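Side-chain contact in agglutinin (Narcissus pseudonarcissus, PDB 3DZW), which binds mannose-containing glycans such as mannobiose, as a monocot mannose-binding lectin of the daffodil: residues A[60-65]-A[94-99]. Sequence-based numbering, arbitrary orientation. Where two conformers were deposited one is given.
Sequences GNLVVY and VVIYGT. With MAN (alpha-D-mannopyranose), chain E; MAN (alpha-D-mannopyranose), chain C.
Ile96 and Leu62 meet end to side: the CD1 methyl of Ile96 lies 3.7 Å from CB of Leu62, at the root of that side chain rather than at its methyls. Two torsions deliver it there, with CG1 of Ile96 anti to the carbonyl carbon (chi1 -65°) and the chain then extended to CD1 (chi2 175°). The other branch, CG2, rests more loosely over the backbone, 4.2 Å from the carbonyl O of Gly60, an oxygen that is itself hydrogen-bonded to OG1 of Thr77. All three residues are buried, and Trp102 of the second subunit packs against both Leu62 and Ile96, so the neighbouring chain adds to this core.

This is the interior of a beta-prism II fold, in which antiparallel sheets turn alternate side chains inward to a shared apolar core and outward to sugar sites. In contrast to the buried methyl contact, Tyr65 on the sugar side is partly exposed; its OH accepts a hydrogen bond from O4 of one mannose (2.8 Å), while ND2 of Asn61 gives a weak, nearly straight one to O2 of the same sugar (3.3 Å, 168°). Asn61 OD1 is held by Thr77 N and Ser75 OG, which fixes the amide's rotation. Beyond Ile96, the OH of Tyr97 accepts a hydrogen bond from O4 of another mannose (2.8 Å) and a weak one from its O3. The Tyr65 and Tyr97 hydroxyls are also hydrogen-bonded to OE1 of Gln57 and of Gln89, respectively, and CG1 of Val63 or Val95 covers one ring face toward the rim.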
ATOM      1  N   GLY A  60      22.542  13.397  -6.051  1.00 21.73           N
ATOM      2  CA  GLY A  60      22.436  11.983  -6.451  1.00 20.21           C
ATOM      3  C   GLY A  60      23.144  10.981  -5.545  1.00 20.55           C
ATOM      4  O   GLY A  60      23.085   9.773  -5.794  1.00 20.28           O
ATOM      5  N   ASN A  61      23.787  11.469  -4.482  1.00 20.51           N
ATOM      6  CA  ASN A  61      24.522  10.619  -3.575  1.00 19.20           C
ATOM      7  C   ASN A  61      23.636  10.174  -2.392  1.00 18.43           C
ATOM      8  O   ASN A  61      22.898  10.988  -1.828  1.00 20.36           O
ATOM      9  CB  ASN A  61      25.775  11.374  -3.078  1.00 19.47           C
ATOM     10  CG  ASN A  61      26.937  10.426  -2.632  1.00 19.95           C
ATOM     11  OD1 ASN A  61      26.911   9.212  -2.866  1.00 15.97           O
ATOM     12  ND2 ASN A  61      27.973  11.016  -2.038  1.00 19.26           N
ATOM     13  N   LEU A  62      23.691   8.871  -2.050  1.00 18.11           N
ATOM     14  CA  LEU A  62      22.938   8.302  -0.907  1.00 17.31           C
ATOM     15  C   LEU A  62      23.943   8.193   0.208  1.00 17.65           C
ATOM     16  O   LEU A  62      24.910   7.458   0.077  1.00 19.91           O
ATOM     17  CB  LEU A  62      22.342   6.946  -1.260  1.00 18.84           C
ATOM     18  CG  LEU A  62      21.479   6.230  -0.201  1.00 16.42           C
ATOM     19  CD1 LEU A  62      20.238   7.041   0.144  1.00 21.75           C
ATOM     20  CD2 LEU A  62      21.086   4.836  -0.683  1.00 19.24           C
ATOM     21  N   VAL A  63      23.723   8.914   1.327  1.00 17.12           N
ATOM     22  CA  VAL A  63      24.718   8.947   2.425  1.00 18.19           C
ATOM     23  C   VAL A  63      24.187   8.723   3.850  1.00 18.55           C
ATOM     24  O   VAL A  63      23.112   9.206   4.209  1.00 17.27           O
ATOM     25  CB  VAL A  63      25.441  10.335   2.429  1.00 17.28           C
ATOM     26  CG1 VAL A  63      26.597  10.362   3.440  1.00 17.00           C
ATOM     27  CG2 VAL A  63      25.945  10.700   1.025  1.00 22.49           C
ATOM     28  N   VAL A  64      24.964   7.976   4.657  1.00 18.01           N
ATOM     29  CA  VAL A  64      24.648   7.752   6.052  1.00 18.90           C
ATOM     30  C   VAL A  64      25.519   8.727   6.857  1.00 19.28           C
ATOM     31  O   VAL A  64      26.752   8.702   6.733  1.00 19.91           O
ATOM     32  CB  VAL A  64      24.937   6.332   6.503  1.00 19.95           C
ATOM     33  CG1 VAL A  64      24.731   6.196   8.041  1.00 18.81           C
ATOM     34  CG2 VAL A  64      24.061   5.332   5.744  1.00 19.45           C
ATOM     35  N   TYR A  65      24.877   9.591   7.659  1.00 19.87           N
ATOM     36  CA  TYR A  65      25.597  10.583   8.495  1.00 18.97           C
ATOM     37  C   TYR A  65      25.556  10.238   9.981  1.00 19.59           C
ATOM     38  O   TYR A  65      24.551   9.737  10.487  1.00 22.62           O
ATOM     39  CB  TYR A  65      25.028  11.997   8.289  1.00 19.16           C
ATOM     40  CG  TYR A  65      25.389  12.641   6.967  1.00 19.86           C
ATOM     41  CD1 TYR A  65      26.599  13.303   6.811  1.00 21.30           C
ATOM     42  CD2 TYR A  65      24.506  12.614   5.881  1.00 17.74           C
ATOM     43  CE1 TYR A  65      26.948  13.909   5.605  1.00 21.55           C
ATOM     44  CE2 TYR A  65      24.842  13.223   4.662  1.00 19.04           C
ATOM     45  CZ  TYR A  65      26.076  13.869   4.537  1.00 17.77           C
ATOM     46  OH  TYR A  65      26.434  14.476   3.345  1.00 19.42           O
ATOM     47  N   VAL A  94      17.384  -2.690  -4.273  1.00 15.66           N
ATOM     48  CA  VAL A  94      17.312  -1.298  -3.796  1.00 16.44           C
ATOM     49  C   VAL A  94      18.144  -0.532  -4.836  1.00 16.77           C
ATOM     50  O   VAL A  94      19.352  -0.786  -4.978  1.00 16.50           O
ATOM     51  CB  VAL A  94      17.847  -1.121  -2.399  1.00 17.55           C
ATOM     52  CG1 VAL A  94      17.827   0.348  -2.005  1.00 17.23           C
ATOM     53  CG2 VAL A  94      17.028  -1.958  -1.397  1.00 16.69           C
ATOM     54  N   VAL A  95      17.493   0.393  -5.565  1.00 18.83           N
ATOM     55  CA  VAL A  95      18.131   1.111  -6.674  1.00 15.99           C
ATOM     56  C   VAL A  95      17.953   2.638  -6.688  1.00 16.83           C
ATOM     57  O   VAL A  95      16.882   3.149  -6.376  1.00 14.52           O
ATOM     58  CB  VAL A  95      17.551   0.575  -8.034  1.00 17.06           C
ATOM     59  CG1 VAL A  95      18.319   1.132  -9.225  1.00 16.27           C
ATOM     60  CG2 VAL A  95      17.566  -0.940  -8.072  1.00 19.35           C
ATOM     61  N   ILE A  96      19.021   3.353  -7.076  1.00 17.55           N
ATOM     62  CA  ILE A  96      18.983   4.808  -7.224  1.00 17.00           C
ATOM     63  C   ILE A  96      18.814   5.145  -8.707  1.00 15.72           C
ATOM     64  O   ILE A  96      19.616   4.679  -9.550  1.00 17.47           O
ATOM     65  CB  ILE A  96      20.257   5.487  -6.740  1.00 17.58           C
ATOM     66  CG1 ILE A  96      20.438   5.302  -5.238  1.00 16.97           C
ATOM     67  CG2 ILE A  96      20.213   6.987  -7.063  1.00 17.80           C
ATOM     68  CD1 ILE A  96      21.752   5.854  -4.716  1.00 19.81           C
ATOM     69  N   TYR A  97      17.779   5.939  -9.035  1.00 17.31           N
ATOM     70  CA  TYR A  97      17.511   6.377 -10.424  1.00 17.24           C
ATOM     71  C   TYR A  97      17.520   7.894 -10.525  1.00 18.94           C
ATOM     72  O   TYR A  97      17.121   8.581  -9.591  1.00 19.09           O
ATOM     73  CB  TYR A  97      16.148   5.910 -10.914  1.00 15.71           C
ATOM     74  CG  TYR A  97      15.916   4.420 -11.035  1.00 16.85           C
ATOM     75  CD1 TYR A  97      15.350   3.698  -9.989  1.00 15.06           C
ATOM     76  CD2 TYR A  97      16.204   3.742 -12.221  1.00 16.76           C
ATOM     77  CE1 TYR A  97      15.107   2.328 -10.099  1.00 16.94           C
ATOM     78  CE2 TYR A  97      15.964   2.374 -12.346  1.00 15.99           C
ATOM     79  CZ  TYR A  97      15.414   1.671 -11.283  1.00 16.71           C
ATOM     80  OH  TYR A  97      15.172   0.309 -11.408  1.00 18.70           O
ATOM     81  N   GLY A  98      17.948   8.421 -11.676  1.00 19.72           N
ATOM     82  CA  GLY A  98      17.954   9.877 -11.903  1.00 19.77           C
ATOM     83  C   GLY A  98      18.928  10.274 -13.015  1.00 22.61           C
ATOM     84  O   GLY A  98      19.720   9.455 -13.435  1.00 25.92           O
ATOM     85  N   THR A  99      18.874  11.530 -13.480  0.50 23.26           N
ATOM     86  CA  THR A  99      17.933  12.541 -12.975  0.50 21.69           C
ATOM     87  C   THR A  99      16.553  12.424 -13.681  0.50 22.45           C
ATOM     88  O   THR A  99      16.326  11.488 -14.458  0.50 22.08           O
ATOM     89  CB  THR A  99      18.505  13.967 -13.136  0.50 23.39           C
ATOM     90  OG1 THR A  99      17.659  14.909 -12.470  0.50 26.96           O
ATOM     91  CG2 THR A  99      18.636  14.340 -14.617  0.50 21.11           C
TER
HETATM   92  C1  MAN E   1      30.007  13.810  -1.947  1.00 31.32           C
HETATM   93  C2  MAN E   1      28.868  14.844  -1.509  1.00 27.86           C
HETATM   94  C3  MAN E   1      28.863  15.149  -0.025  1.00 25.96           C
HETATM   95  C4  MAN E   1      28.970  13.862   0.793  1.00 20.78           C
HETATM   96  C5  MAN E   1      30.223  13.046   0.424  1.00 21.24           C
HETATM   97  C6  MAN E   1      30.268  11.735   1.185  1.00 19.33           C
HETATM   98  O1  MAN E   1      31.198  14.348  -2.714  1.00 45.36           O
HETATM   99  O2  MAN E   1      27.637  14.295  -1.879  1.00 27.79           O
HETATM  100  O3  MAN E   1      27.660  15.815   0.306  1.00 28.62           O
HETATM  101  O4  MAN E   1      29.008  14.171   2.174  1.00 20.54           O
HETATM  102  O5  MAN E   1      30.271  12.706  -0.955  1.00 19.75           O
HETATM  103  O6  MAN E   1      31.329  10.934   0.681  1.00 22.91           O
HETATM  104  C1  MAN C   2      18.048  -5.414 -12.084  1.00 23.62           C
HETATM  105  C2  MAN C   2      16.639  -4.959 -11.732  1.00 20.83           C
HETATM  106  C3  MAN C   2      16.388  -3.544 -12.260  1.00 21.25           C
HETATM  107  C4  MAN C   2      17.465  -2.602 -11.759  1.00 19.57           C
HETATM  108  C5  MAN C   2      18.859  -3.164 -12.072  1.00 20.85           C
HETATM  109  C6  MAN C   2      19.959  -2.288 -11.486  1.00 20.99           C
HETATM  110  O2  MAN C   2      16.456  -5.011 -10.321  1.00 17.61           O
HETATM  111  O3  MAN C   2      15.113  -3.076 -11.852  1.00 18.99           O
HETATM  112  O4  MAN C   2      17.293  -1.319 -12.358  1.00 18.15           O
HETATM  113  O5  MAN C   2      18.989  -4.499 -11.556  1.00 20.64           O
HETATM  114  O6  MAN C   2      21.230  -2.789 -11.876  1.00 24.23           O